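Local coordinates for CMP/dCMP-type deaminase domain-containing protein (Aspergillus oryzae RIB40, PDB 7DRY) that probably deaminates a pyrimidine intermediate of riboflavin biosynthesis, as a zinc-dependent Rib2 deaminase of the cytidine deaminase (CDA) fold, at residues Thr24-Gly29 against Gly138-Gly143; Ile31-Lys36 against Val94-Met99; Ala57-Ala62 against Arg105-Leu110; Gln128-Gly133 against Ala153-Gln158. All blocks are in the same frame, centred on the assembly; numbering follows the deposited sequence.

How the contacts relate
From the N terminus, residues 24-29 lead out of the loop after helix 5-16 into strand 29-36, and contact 1 joins them to the loop 138-143, closing the widest circuit of the four. Contacts 2 and 3 both nest inside it and cross each other along the chain: contact 2 pairs strands 29-36 and 91-97 in the sheet, and contact 3 brings together the loops before helices 62-73 and 112-117 at the zinc. Contact 4 adds strand 156-159 to strand 127-132; it follows contacts 2 and 3 in series but crosses contact 1. Strands 91-97 and 127-132 are neighbours, so contacts 2 and 4 share one sheet, while contacts 1 and 3 meet where Thr139 touches His61.

Contact 1: residues Thr24-Gly29 against Gly138-Gly143; sequences TNFRVG and GTFVGG
Two irregular loops pass each other here without any direct hydrogen bond, the backbones drawing nearest at Phe26 and Gly138, whose CA atoms are 5.1 Å apart. The Phe26 side chain points at the other loop and lays one face of its ring along the Gly138-Thr139 backbone: CG is 3.4 Å from Gly138 C, and farther out CE1 is 3.4 Å from Thr139 C. Gly138, without a side chain, lies directly against the ring and CB of Phe26. Beyond it, Phe26 turns its edge to the face of Phe140 in a T-shaped stack, with centroids 5.0 Å apart and planes at 76°. The Phe140 ring also reaches back to the Thr24 backbone, where CE2 lies 3.7 Å from Thr24 O. One water donates to both Phe26 O and Gly138 O, bridging the two main chains. On the 138-143 side, Val141 N donates to Thr139 OG1 over 3.2 Å, an ST turn. His175 packs against both phenyl rings, and Thr139 touches the zinc ligand His61, placing this aromatic loop-to-loop contact at the rim of the zinc site of the CDA fold.

Contact 2: residues Ile31-Lys36 against Val94-Met99; sequences ILVSRK and VMYVTM
Arg35 and Tyr96 meet at about a right angle on one face of the sheet, the guanidinium end-on to the phenol oxygen. NH1 and NH2 of Arg35 each donate to Tyr96 OH over 2.9 Å, and the oxygen lies in the guanidinium plane, which is turned 71° from the ring. The Arg35 chain runs extended from the strand and then bends at chi3 (-66°), bringing its head round to the hydroxyl. Two further partners fix these groups: Asp45 forms a salt bridge with Arg35 NH2, and His5 ND1 is hydrogen-bonded to Tyr96 OH. Val33 shares this face, bringing CG2 to the ring edge, 4.1 Å from Tyr96 CD1. The tyrosine ring itself is stacked with Tyr8 and Tyr131, and so is held by aromatic neighbours as well as by its hydroxyl.

Leu32 and Met95 put apolar side chains on the other face. CD1 of Leu32 reaches across to the partner strand, 3.5 Å from Val94 O and 4.0 Å from Met95 CB. Both side chains lie against Cys66 of helix 62-73, and Met95 also touches Glu63.

Between the faces, Ile31 with Tyr96 and Val33 with Val94 are antiparallel hydrogen-bonded pairs, flanking the non-hydrogen-bonded pair Leu32 with Met95. Each of the two outer pairs is joined by two backbone N-H...O bonds. The axes of 31-36 and 94-97 run at 150° to each other, an antiparallel pairing of strands 29-36 and 91-97 in the central sheet of the CDA fold, packed between helices 5-16 and 62-73.

Contact 3: residues Ala57-Ala62 against Arg105-Leu110; sequences AGNTHA and RLSGNL. With ZN (zinc ion), chain B; SO4 (sulfate ion), chain C.
His61 and Arg105 stack in the zinc site of this CDA-fold deaminase, where two loops meet ahead of helices 62-73 and 112-117. The guanidinium lies flat on one imidazole face, centres 3.6 Å apart and planes at 18°; CB of Asn109 sits against its other face. Metal coordination holds the ring from its edge: His61 ND1 binds zinc at 2.0 Å, with Cys102, Cys112 and a more distant water as the other ligands.

Among direct hydrogen bonds, Arg105 NH1 reaches Asn59 O over 2.8 Å from above the carbonyl plane, and Gln64 takes NH2. Arg105 can turn its head across the ring because its chain bends at chi3 (60°). Within the second loop, Asn109 ND2 donates to Ser107 OG.

The remaining bonds converge on a sulfate, probably from the crystallisation liquor, which may mark a place for an anionic group of a ligand. His61 NE2 donates to sulfate O1 over 2.7 Å. Leu106 N donates to sulfate O4, and Asn59 ND2 donates nearly straight to sulfate O2 (168°). Sulfate O3 accepts from Arg105 NE, Ser107 N and Ser107 OG, the last at 2.7 Å.

Contact 4: residues Gln128-Gly133 against Ala153-Gln158; sequences QKIYFG and AGIDWQ
Lys129 and Gln158 come together above the sheet, the extended lysine chain crossing the glutamine at a slant so that NZ donates to Gln158 OE1 over 3.0 Å. The aliphatic part of Lys129 passes beside Asp156, with CG 3.8 Å from Asp156 CB, and a water links its ammonium to Asp156 OD2. On the same face, Gln158 runs alongside Tyr131 in the same direction: CB and CD lie against the CD2-CE2 side of the ring, CD being 3.6 Å from Tyr131 CE2. Gln158 thus lies beside both the Lys129 end and the Tyr131 ring, touching each.

Across the sheet, Ile155 CG2 pushes into the angle between Gln128 O and Ile130 CG1, 4.2 Å from the latter. Trp157 CB packs over Ile130 O, and CE3 meets Phe132 CZ at 3.8 Å; the two rings are nearly parallel but slid apart, overlapping little. Trp157 CG sits between the backbone N and the carbonyl carbon (chi1 54°), which turns the indole along its own strand toward Phe132 and helix 145-152; NE1 is hydrogen-bonded to Thr151 OG1.

Four backbone hydrogen bonds, from Asp156 N to Gln128 O at one end to Phe132 N to Gln158 O at the other, hold the strands in parallel register. Strand 156-159 ends the sheet within this chain, joined to strand 127-132 by a beta-alpha-beta crossover whose helix 145-152 packs on Ile155, Trp157 and Phe132, while Ile130 reaches helix 112-117 and Tyr131 touches strand 91-97.

Contact 1: residues Thr24-Gly29 against Gly138-Gly143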
loop_
_atom_site.group_PDB
_atom_site.type_symbol
_atom_site.label_atom_id
_atom_site.label_comp_id
_atom_site.label_asym_id
_atom_site.label_seq_id
_atom_site.Cartn_x
_atom_site.Cartn_y
_atom_site.Cartn_z
ATOM N N THR A 24 15.508 3.922 -9.917
ATOM C CA THR A 24 15.058 2.545 -9.759
ATOM C C THR A 24 13.972 2.367 -8.705
ATOM O O THR A 24 13.679 1.227 -8.332
ATOM C CB THR A 24 16.240 1.636 -9.418
ATOM O OG1 THR A 24 16.686 1.941 -8.093
ATOM C CG2 THR A 24 17.384 1.859 -10.396
ATOM N N ASN A 25 13.396 3.439 -8.191
ATOM C CA ASN A 25 12.333 3.291 -7.211
ATOM C C ASN A 25 10.967 3.527 -7.850
ATOM O O ASN A 25 10.846 3.962 -8.996
ATOM C CB ASN A 25 12.570 4.163 -5.969
ATOM C CG ASN A 25 12.341 5.646 -6.221
ATOM O OD1 ASN A 25 12.228 6.096 -7.365
ATOM N ND2 ASN A 25 12.285 6.422 -5.138
ATOM N N PHE A 26 9.932 3.171 -7.104
ATOM C CA PHE A 26 8.551 3.390 -7.512
ATOM C C PHE A 26 7.900 4.191 -6.400
ATOM O O PHE A 26 7.728 3.689 -5.285
ATOM C CB PHE A 26 7.839 2.055 -7.742
ATOM C CG PHE A 26 8.222 1.393 -9.037
ATOM C CD1 PHE A 26 9.428 0.719 -9.159
ATOM C CD2 PHE A 26 7.385 1.464 -10.134
ATOM C CE1 PHE A 26 9.792 0.120 -10.365
ATOM C CE2 PHE A 26 7.736 0.869 -11.342
ATOM C CZ PHE A 26 8.937 0.195 -11.455
ATOM N N ARG A 27 7.568 5.440 -6.705
ATOM C CA ARG A 27 7.087 6.392 -5.712
ATOM C C ARG A 27 5.609 6.146 -5.456
ATOM O O ARG A 27 4.770 6.417 -6.323
ATOM C CB ARG A 27 7.337 7.811 -6.203
ATOM C CG ARG A 27 8.813 8.087 -6.380
ATOM C CD ARG A 27 9.026 9.309 -7.224
ATOM N NE ARG A 27 8.833 10.548 -6.479
ATOM C CZ ARG A 27 8.063 11.559 -6.886
ATOM N NH1 ARG A 27 7.371 11.470 -8.018
ATOM N NH2 ARG A 27 8.003 12.662 -6.165
ATOM N N VAL A 28 5.304 5.628 -4.267
ATOM C CA VAL A 28 3.985 5.131 -3.908
ATOM C C VAL A 28 3.634 5.701 -2.538
ATOM O O VAL A 28 4.516 6.013 -1.733
ATOM C CB VAL A 28 3.997 3.578 -3.918
ATOM C CG1 VAL A 28 2.692 2.981 -3.408
ATOM C CG2 VAL A 28 4.274 3.058 -5.317
ATOM N N GLY A 29 2.335 5.867 -2.291
ATOM C CA GLY A 29 1.850 6.297 -0.991
ATOM C C GLY A 29 0.785 5.342 -0.489
ATOM O O GLY A 29 0.057 4.725 -1.270
ATOM N N GLY A 138 4.660 -1.811 -7.378
ATOM C CA GLY A 138 5.700 -0.803 -7.347
ATOM C C GLY A 138 7.081 -1.412 -7.420
ATOM O O GLY A 138 7.925 -1.170 -6.554
ATOM N N THR A 139 7.307 -2.227 -8.452
ATOM C CA THR A 139 8.571 -2.904 -8.701
ATOM C C THR A 139 8.696 -3.087 -10.201
ATOM O O THR A 139 7.717 -2.975 -10.940
ATOM C CB THR A 139 8.602 -4.319 -8.113
ATOM O OG1 THR A 139 7.615 -5.124 -8.774
ATOM C CG2 THR A 139 8.373 -4.329 -6.613
ATOM N N PHE A 140 9.913 -3.396 -10.644
ATOM C CA PHE A 140 10.100 -3.719 -12.050
ATOM C C PHE A 140 9.578 -5.105 -12.407
ATOM O O PHE A 140 9.458 -5.409 -13.598
ATOM C CB PHE A 140 11.581 -3.623 -12.423
ATOM C CG PHE A 140 12.108 -2.213 -12.491
ATOM C CD1 PHE A 140 11.670 -1.334 -13.473
ATOM C CD2 PHE A 140 13.059 -1.775 -11.586
ATOM C CE1 PHE A 140 12.174 -0.041 -13.543
ATOM C CE2 PHE A 140 13.557 -0.479 -11.640
ATOM C CZ PHE A 140 13.121 0.386 -12.625
ATOM N N VAL A 141 9.263 -5.951 -11.423
ATOM C CA VAL A 141 8.880 -7.321 -11.757
ATOM C C VAL A 141 7.525 -7.349 -12.457
ATOM O O VAL A 141 7.291 -8.171 -13.349
ATOM C CB VAL A 141 8.949 -8.254 -10.527
ATOM C CG1 VAL A 141 10.311 -8.143 -9.840
ATOM C CG2 VAL A 141 7.785 -8.039 -9.559
ATOM N N GLY A 142 6.626 -6.436 -12.092
ATOM C CA GLY A 142 5.307 -6.397 -12.696
ATOM C C GLY A 142 4.473 -7.611 -12.317
ATOM O O GLY A 142 4.873 -8.465 -11.529
ATOM N N GLY A 143 3.279 -7.669 -12.891
ATOM C CA GLY A 143 2.419 -8.825 -12.738
ATOM C C GLY A 143 1.350 -8.663 -11.674
ATOM O O GLY A 143 1.037 -7.569 -11.201
HETATM O O HOH W 1 7.393 0.691 -4.406
#

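Contact 2: residues Ile31-Lys36 against Val94-Met99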
loop_
_atom_site.group_PDB
_atom_site.type_symbol
_atom_site.label_atom_id
_atom_site.label_comp_id
_atom_site.label_asym_id
_atom_site.label_seq_id
_atom_site.Cartn_x
_atom_site.Cartn_y
_atom_site.Cartn_z
ATOM N N ILE A 31 -2.130 4.646 2.920
ATOM C CA ILE A 31 -2.870 5.145 4.078
ATOM C C ILE A 31 -3.649 3.980 4.664
ATOM O O ILE A 31 -4.390 3.303 3.946
ATOM C CB ILE A 31 -3.832 6.284 3.698
ATOM C CG1 ILE A 31 -3.042 7.509 3.220
ATOM C CG2 ILE A 31 -4.700 6.676 4.903
ATOM C CD1 ILE A 31 -3.905 8.610 2.594
ATOM N N LEU A 32 -3.477 3.746 5.957
ATOM C CA LEU A 32 -4.171 2.678 6.666
ATOM C C LEU A 32 -5.313 3.293 7.467
ATOM O O LEU A 32 -5.100 4.256 8.215
ATOM C CB LEU A 32 -3.193 1.957 7.590
ATOM C CG LEU A 32 -3.758 0.765 8.369
ATOM C CD1 LEU A 32 -4.231 -0.327 7.408
ATOM C CD2 LEU A 32 -2.694 0.240 9.316
ATOM N N VAL A 33 -6.528 2.762 7.282
ATOM C CA VAL A 33 -7.756 3.345 7.816
ATOM C C VAL A 33 -8.479 2.303 8.663
ATOM O O VAL A 33 -8.506 1.118 8.311
ATOM C CB VAL A 33 -8.663 3.786 6.645
ATOM C CG1 VAL A 33 -9.991 4.350 7.142
ATOM C CG2 VAL A 33 -7.933 4.808 5.760
ATOM N N SER A 34 -9.081 2.746 9.769
ATOM C CA SER A 34 -10.030 1.939 10.539
ATOM C C SER A 34 -11.443 2.380 10.173
ATOM O O SER A 34 -11.791 3.558 10.321
ATOM C CB SER A 34 -9.818 2.085 12.046
ATOM O OG SER A 34 -10.901 1.503 12.768
ATOM N N ARG A 35 -12.249 1.436 9.703
ATOM C CA ARG A 35 -13.556 1.716 9.127
ATOM C C ARG A 35 -14.598 0.813 9.775
ATOM O O ARG A 35 -14.348 -0.375 10.005
ATOM C CB ARG A 35 -13.501 1.443 7.612
ATOM C CG ARG A 35 -14.833 1.499 6.893
ATOM C CD ARG A 35 -14.603 1.571 5.388
ATOM N NE ARG A 35 -13.968 2.829 5.015
ATOM C CZ ARG A 35 -13.244 3.005 3.912
ATOM N NH1 ARG A 35 -13.067 2.001 3.057
ATOM N NH2 ARG A 35 -12.699 4.188 3.665
ATOM N N LYS A 36 -15.779 1.362 10.045
ATOM C CA LYS A 36 -16.861 0.534 10.558
ATOM C C LYS A 36 -17.241 -0.524 9.528
ATOM O O LYS A 36 -17.303 -0.250 8.328
ATOM C CB LYS A 36 -18.091 1.393 10.878
ATOM C CG LYS A 36 -17.939 2.264 12.113
ATOM C CD LYS A 36 -17.790 1.425 13.374
ATOM C CE LYS A 36 -19.039 0.619 13.672
ATOM N NZ LYS A 36 -20.003 1.319 14.573
ATOM N N VAL A 94 -8.324 -1.172 6.641
ATOM C CA VAL A 94 -8.260 -1.136 5.189
ATOM C C VAL A 94 -7.044 -0.302 4.822
ATOM O O VAL A 94 -6.824 0.763 5.408
ATOM C CB VAL A 94 -9.537 -0.490 4.622
ATOM C CG1 VAL A 94 -9.406 -0.238 3.143
ATOM C CG2 VAL A 94 -10.755 -1.354 4.947
ATOM N N MET A 95 -6.252 -0.777 3.867
ATOM C CA MET A 95 -5.117 -0.014 3.368
ATOM C C MET A 95 -5.370 0.446 1.942
ATOM O O MET A 95 -5.711 -0.363 1.071
ATOM C CB MET A 95 -3.816 -0.812 3.449
ATOM C CG MET A 95 -2.606 0.042 3.075
ATOM S SD MET A 95 -1.035 -0.839 3.102
ATOM C CE MET A 95 -0.674 -0.789 4.862
ATOM N N TYR A 96 -5.233 1.751 1.720
ATOM C CA TYR A 96 -5.190 2.325 0.385
ATOM C C TYR A 96 -3.734 2.491 -0.024
ATOM O O TYR A 96 -2.884 2.865 0.789
ATOM C CB TYR A 96 -5.863 3.697 0.379
ATOM C CG TYR A 96 -7.354 3.646 0.581
ATOM C CD1 TYR A 96 -7.912 3.674 1.867
ATOM C CD2 TYR A 96 -8.219 3.578 -0.508
ATOM C CE1 TYR A 96 -9.291 3.622 2.048
ATOM C CE2 TYR A 96 -9.595 3.519 -0.334
ATOM C CZ TYR A 96 -10.127 3.554 0.941
ATOM O OH TYR A 96 -11.483 3.506 1.112
ATOM N N VAL A 97 -3.438 2.190 -1.282
ATOM C CA VAL A 97 -2.076 2.322 -1.787
ATOM C C VAL A 97 -2.173 2.582 -3.283
ATOM O O VAL A 97 -3.057 2.040 -3.944
ATOM C CB VAL A 97 -1.249 1.066 -1.424
ATOM C CG1 VAL A 97 -1.908 -0.191 -1.938
ATOM C CG2 VAL A 97 0.173 1.169 -1.916
ATOM N N THR A 98 -1.305 3.452 -3.815
ATOM C CA THR A 98 -1.515 3.844 -5.209
ATOM C C THR A 98 -1.336 2.658 -6.151
ATOM O O THR A 98 -2.104 2.504 -7.103
ATOM C CB THR A 98 -0.646 5.036 -5.629
ATOM O OG1 THR A 98 0.740 4.727 -5.448
ATOM C CG2 THR A 98 -1.014 6.289 -4.841
ATOM N N MET A 99 -0.344 1.803 -5.898
ATOM C CA MET A 99 -0.072 0.656 -6.757
ATOM C C MET A 99 -0.316 -0.648 -6.006
ATOM O O MET A 99 -0.283 -0.692 -4.775
ATOM C CB MET A 99 1.373 0.708 -7.272
ATOM C CG MET A 99 1.697 1.977 -8.066
ATOM S SD MET A 99 3.308 1.947 -8.852
ATOM C CE MET A 99 3.024 0.797 -10.208
#

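Contact 3: residues Ala57-Ala62 against Arg105-Leu110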
loop_
_atom_site.group_PDB
_atom_site.type_symbol
_atom_site.label_atom_id
_atom_site.label_comp_id
_atom_site.label_asym_id
_atom_site.label_seq_id
_atom_site.Cartn_x
_atom_site.Cartn_y
_atom_site.Cartn_z
ATOM N N ALA A 57 14.820 5.212 5.908
ATOM C CA ALA A 57 16.121 4.988 5.285
ATOM C C ALA A 57 16.185 3.652 4.560
ATOM O O ALA A 57 15.595 2.659 4.994
ATOM C CB ALA A 57 17.214 5.022 6.356
ATOM N N GLY A 58 16.897 3.638 3.445
ATOM C CA GLY A 58 17.067 2.420 2.675
ATOM C C GLY A 58 15.957 2.206 1.665
ATOM O O GLY A 58 15.132 3.082 1.388
ATOM N N ASN A 59 15.935 0.993 1.113
ATOM C CA ASN A 59 15.039 0.657 0.007
ATOM C C ASN A 59 13.715 0.186 0.593
ATOM O O ASN A 59 13.437 -1.010 0.704
ATOM C CB ASN A 59 15.686 -0.410 -0.874
ATOM C CG ASN A 59 14.861 -0.748 -2.104
ATOM O OD1 ASN A 59 13.847 -0.117 -2.398
ATOM N ND2 ASN A 59 15.313 -1.753 -2.843
ATOM N N THR A 60 12.890 1.150 0.989
ATOM C CA THR A 60 11.636 0.865 1.672
ATOM C C THR A 60 10.443 1.217 0.788
ATOM O O THR A 60 10.444 2.243 0.095
ATOM C CB THR A 60 11.537 1.628 3.002
ATOM O OG1 THR A 60 11.686 3.040 2.766
ATOM C CG2 THR A 60 12.606 1.151 3.973
ATOM N N HIS A 61 9.423 0.367 0.823
ATOM C CA HIS A 61 8.191 0.591 0.081
ATOM C C HIS A 61 7.174 1.352 0.930
ATOM O O HIS A 61 7.319 1.494 2.143
ATOM C CB HIS A 61 7.608 -0.743 -0.370
ATOM C CG HIS A 61 8.339 -1.356 -1.521
ATOM N ND1 HIS A 61 7.827 -2.408 -2.248
ATOM C CD2 HIS A 61 9.554 -1.082 -2.057
ATOM C CE1 HIS A 61 8.683 -2.741 -3.199
ATOM N NE2 HIS A 61 9.745 -1.957 -3.098
ATOM N N ALA A 62 6.112 1.836 0.277
ATOM C CA ALA A 62 5.121 2.657 0.976
ATOM C C ALA A 62 4.407 1.874 2.070
ATOM O O ALA A 62 4.233 2.375 3.194
ATOM C CB ALA A 62 4.095 3.184 -0.022
ATOM N N ARG A 105 10.090 -9.001 -4.765
ATOM C CA ARG A 105 10.953 -7.831 -4.837
ATOM C C ARG A 105 12.296 -8.222 -5.432
ATOM O O ARG A 105 12.742 -9.363 -5.293
ATOM C CB ARG A 105 11.147 -7.181 -3.455
ATOM C CG ARG A 105 9.901 -6.482 -2.955
ATOM C CD ARG A 105 10.129 -5.748 -1.633
ATOM N NE ARG A 105 11.157 -4.720 -1.758
ATOM C CZ ARG A 105 11.413 -3.799 -0.837
ATOM N NH1 ARG A 105 12.380 -2.912 -1.048
ATOM N NH2 ARG A 105 10.715 -3.765 0.292
ATOM N N LEU A 106 12.933 -7.261 -6.107
ATOM C CA LEU A 106 14.248 -7.515 -6.687
ATOM C C LEU A 106 15.309 -7.634 -5.604
ATOM O O LEU A 106 16.224 -8.459 -5.707
ATOM C CB LEU A 106 14.611 -6.409 -7.674
ATOM C CG LEU A 106 13.945 -6.585 -9.034
ATOM C CD1 LEU A 106 14.220 -5.401 -9.941
ATOM C CD2 LEU A 106 14.439 -7.868 -9.655
ATOM N N SER A 107 15.210 -6.809 -4.570
ATOM C CA SER A 107 16.060 -6.947 -3.403
ATOM C C SER A 107 15.624 -8.165 -2.592
ATOM O O SER A 107 14.637 -8.840 -2.904
ATOM C CB SER A 107 16.003 -5.667 -2.575
ATOM O OG SER A 107 14.725 -5.513 -1.981
ATOM N N GLY A 108 16.374 -8.457 -1.537
ATOM C CA GLY A 108 16.006 -9.550 -0.669
ATOM C C GLY A 108 14.970 -9.208 0.373
ATOM O O GLY A 108 14.690 -10.024 1.254
ATOM N N ASN A 109 14.383 -8.019 0.293
ATOM C CA ASN A 109 13.457 -7.577 1.324
ATOM C C ASN A 109 12.106 -8.265 1.173
ATOM O O ASN A 109 11.656 -8.571 0.065
ATOM C CB ASN A 109 13.283 -6.061 1.266
ATOM C CG ASN A 109 14.563 -5.323 1.589
ATOM O OD1 ASN A 109 15.007 -5.303 2.738
ATOM N ND2 ASN A 109 15.167 -4.712 0.577
ATOM N N LEU A 110 11.465 -8.512 2.311
ATOM C CA LEU A 110 10.171 -9.180 2.311
ATOM C C LEU A 110 9.175 -8.348 1.509
ATOM O O LEU A 110 9.087 -7.131 1.718
ATOM C CB LEU A 110 9.664 -9.318 3.743
ATOM C CG LEU A 110 8.397 -10.164 3.892
ATOM C CD1 LEU A 110 8.677 -11.618 3.524
ATOM C CD2 LEU A 110 7.832 -10.067 5.304
HETATM ZN ZN ZN B . 6.097 -3.482 -2.065
HETATM S S SO4 C . 12.867 -3.659 -5.022
HETATM O O1 SO4 C . 11.862 -2.650 -4.656
HETATM O O2 SO4 C . 14.076 -2.953 -5.434
HETATM O O3 SO4 C . 13.166 -4.488 -3.869
HETATM O O4 SO4 C . 12.278 -4.433 -6.101
HETATM O O HOH W 2 4.835 -2.291 -3.904
#

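Contact 4: residues Gln128-Gly133 against Ala153-Gln158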
loop_
_atom_site.group_PDB
_atom_site.type_symbol
_atom_site.label_atom_id
_atom_site.label_comp_id
_atom_site.label_asym_id
_atom_site.label_seq_id
_atom_site.Cartn_x
_atom_site.Cartn_y
_atom_site.Cartn_z
ATOM N N GLN A 128 -7.812 -6.156 6.533
ATOM C CA GLN A 128 -8.852 -6.952 5.896
ATOM C C GLN A 128 -9.049 -6.658 4.415
ATOM O O GLN A 128 -9.576 -7.522 3.702
ATOM C CB GLN A 128 -10.192 -6.787 6.632
ATOM C CG GLN A 128 -10.259 -7.631 7.901
ATOM C CD GLN A 128 -11.518 -7.405 8.715
ATOM O OE1 GLN A 128 -11.444 -6.972 9.862
ATOM N NE2 GLN A 128 -12.682 -7.711 8.131
ATOM N N LYS A 129 -8.643 -5.484 3.932
ATOM C CA LYS A 129 -8.901 -5.134 2.542
ATOM C C LYS A 129 -7.858 -4.132 2.071
ATOM O O LYS A 129 -7.429 -3.267 2.845
ATOM C CB LYS A 129 -10.315 -4.558 2.373
ATOM C CG LYS A 129 -10.704 -4.298 0.928
ATOM C CD LYS A 129 -12.204 -4.068 0.763
ATOM C CE LYS A 129 -12.568 -4.076 -0.709
ATOM N NZ LYS A 129 -14.041 -4.047 -0.908
ATOM N N ILE A 130 -7.458 -4.266 0.802
ATOM C CA ILE A 130 -6.553 -3.342 0.114
ATOM C C ILE A 130 -7.302 -2.719 -1.057
ATOM O O ILE A 130 -7.932 -3.431 -1.846
ATOM C CB ILE A 130 -5.301 -4.069 -0.421
ATOM C CG1 ILE A 130 -4.690 -5.000 0.634
ATOM C CG2 ILE A 130 -4.280 -3.060 -0.926
ATOM C CD1 ILE A 130 -4.142 -4.282 1.846
ATOM N N TYR A 131 -7.221 -1.398 -1.180
ATOM C CA TYR A 131 -7.674 -0.688 -2.368
ATOM C C TYR A 131 -6.452 -0.094 -3.051
ATOM O O TYR A 131 -5.594 0.479 -2.383
ATOM C CB TYR A 131 -8.581 0.480 -1.988
ATOM C CG TYR A 131 -9.948 0.097 -1.474
ATOM C CD1 TYR A 131 -10.166 -0.100 -0.123
ATOM C CD2 TYR A 131 -11.023 -0.051 -2.338
ATOM C CE1 TYR A 131 -11.424 -0.445 0.363
ATOM C CE2 TYR A 131 -12.294 -0.387 -1.856
ATOM C CZ TYR A 131 -12.473 -0.586 -0.506
ATOM O OH TYR A 131 -13.712 -0.933 -0.005
ATOM N N PHE A 132 -6.369 -0.223 -4.379
ATOM C CA PHE A 132 -5.260 0.374 -5.118
ATOM C C PHE A 132 -5.748 0.885 -6.468
ATOM O O PHE A 132 -6.848 0.548 -6.915
ATOM C CB PHE A 132 -4.063 -0.582 -5.237
ATOM C CG PHE A 132 -4.411 -1.932 -5.788
ATOM C CD1 PHE A 132 -4.393 -2.147 -7.151
ATOM C CD2 PHE A 132 -4.734 -2.990 -4.951
ATOM C CE1 PHE A 132 -4.699 -3.388 -7.680
ATOM C CE2 PHE A 132 -5.040 -4.233 -5.474
ATOM C CZ PHE A 132 -5.023 -4.430 -6.838
ATOM N N GLY A 133 -4.911 1.696 -7.126
ATOM C CA GLY A 133 -5.324 2.414 -8.320
ATOM C C GLY A 133 -4.793 1.893 -9.640
ATOM O O GLY A 133 -5.313 2.247 -10.708
ATOM N N ALA A 153 -4.840 -15.661 1.021
ATOM C CA ALA A 153 -4.789 -15.425 2.458
ATOM C C ALA A 153 -6.093 -14.878 3.019
ATOM O O ALA A 153 -6.153 -14.549 4.209
ATOM C CB ALA A 153 -3.644 -14.458 2.794
ATOM N N GLY A 154 -7.133 -14.757 2.200
ATOM C CA GLY A 154 -8.387 -14.222 2.688
ATOM C C GLY A 154 -8.409 -12.728 2.905
ATOM O O GLY A 154 -9.201 -12.244 3.717
ATOM N N ILE A 155 -7.562 -11.977 2.203
ATOM C CA ILE A 155 -7.561 -10.522 2.258
ATOM C C ILE A 155 -8.242 -10.016 0.996
ATOM O O ILE A 155 -7.805 -10.330 -0.117
ATOM C CB ILE A 155 -6.130 -9.965 2.340
ATOM C CG1 ILE A 155 -5.310 -10.692 3.407
ATOM C CG2 ILE A 155 -6.154 -8.442 2.542
ATOM C CD1 ILE A 155 -5.803 -10.479 4.800
ATOM N N ASP A 156 -9.287 -9.211 1.164
ATOM C CA ASP A 156 -9.984 -8.652 0.015
ATOM C C ASP A 156 -9.121 -7.598 -0.660
ATOM O O ASP A 156 -8.279 -6.956 -0.031
ATOM C CB ASP A 156 -11.285 -7.978 0.452
ATOM C CG ASP A 156 -12.335 -8.958 0.943
ATOM O OD1 ASP A 156 -12.177 -10.179 0.746
ATOM O OD2 ASP A 156 -13.329 -8.488 1.531
ATOM N N TRP A 157 -9.354 -7.400 -1.953
ATOM C CA TRP A 157 -8.735 -6.276 -2.638
ATOM C C TRP A 157 -9.666 -5.770 -3.729
ATOM O O TRP A 157 -10.541 -6.489 -4.217
ATOM C CB TRP A 157 -7.341 -6.616 -3.187
ATOM C CG TRP A 157 -7.320 -7.815 -4.066
ATOM C CD1 TRP A 157 -7.074 -9.101 -3.687
ATOM C CD2 TRP A 157 -7.557 -7.847 -5.479
ATOM N NE1 TRP A 157 -7.137 -9.934 -4.776
ATOM C CE2 TRP A 157 -7.433 -9.192 -5.890
ATOM C CE3 TRP A 157 -7.852 -6.872 -6.437
ATOM C CZ2 TRP A 157 -7.601 -9.588 -7.217
ATOM C CZ3 TRP A 157 -8.024 -7.268 -7.758
ATOM C CH2 TRP A 157 -7.897 -8.616 -8.134
ATOM N N GLN A 158 -9.453 -4.509 -4.113
ATOM C CA GLN A 158 -10.317 -3.854 -5.083
ATOM C C GLN A 158 -9.502 -2.812 -5.834
ATOM O O GLN A 158 -8.804 -2.002 -5.215
ATOM C CB GLN A 158 -11.475 -3.164 -4.363
ATOM C CG GLN A 158 -12.470 -2.488 -5.274
ATOM C CD GLN A 158 -13.764 -2.178 -4.555
ATOM O OE1 GLN A 158 -14.235 -2.964 -3.730
ATOM N NE2 GLN A 158 -14.341 -1.023 -4.852
HETATM O O HOH W 3 -10.629 -9.823 4.744
HETATM O O HOH W 4 -14.945 -6.526 0.138
HETATM O O HOH W 5 -13.329 -6.666 -2.905
#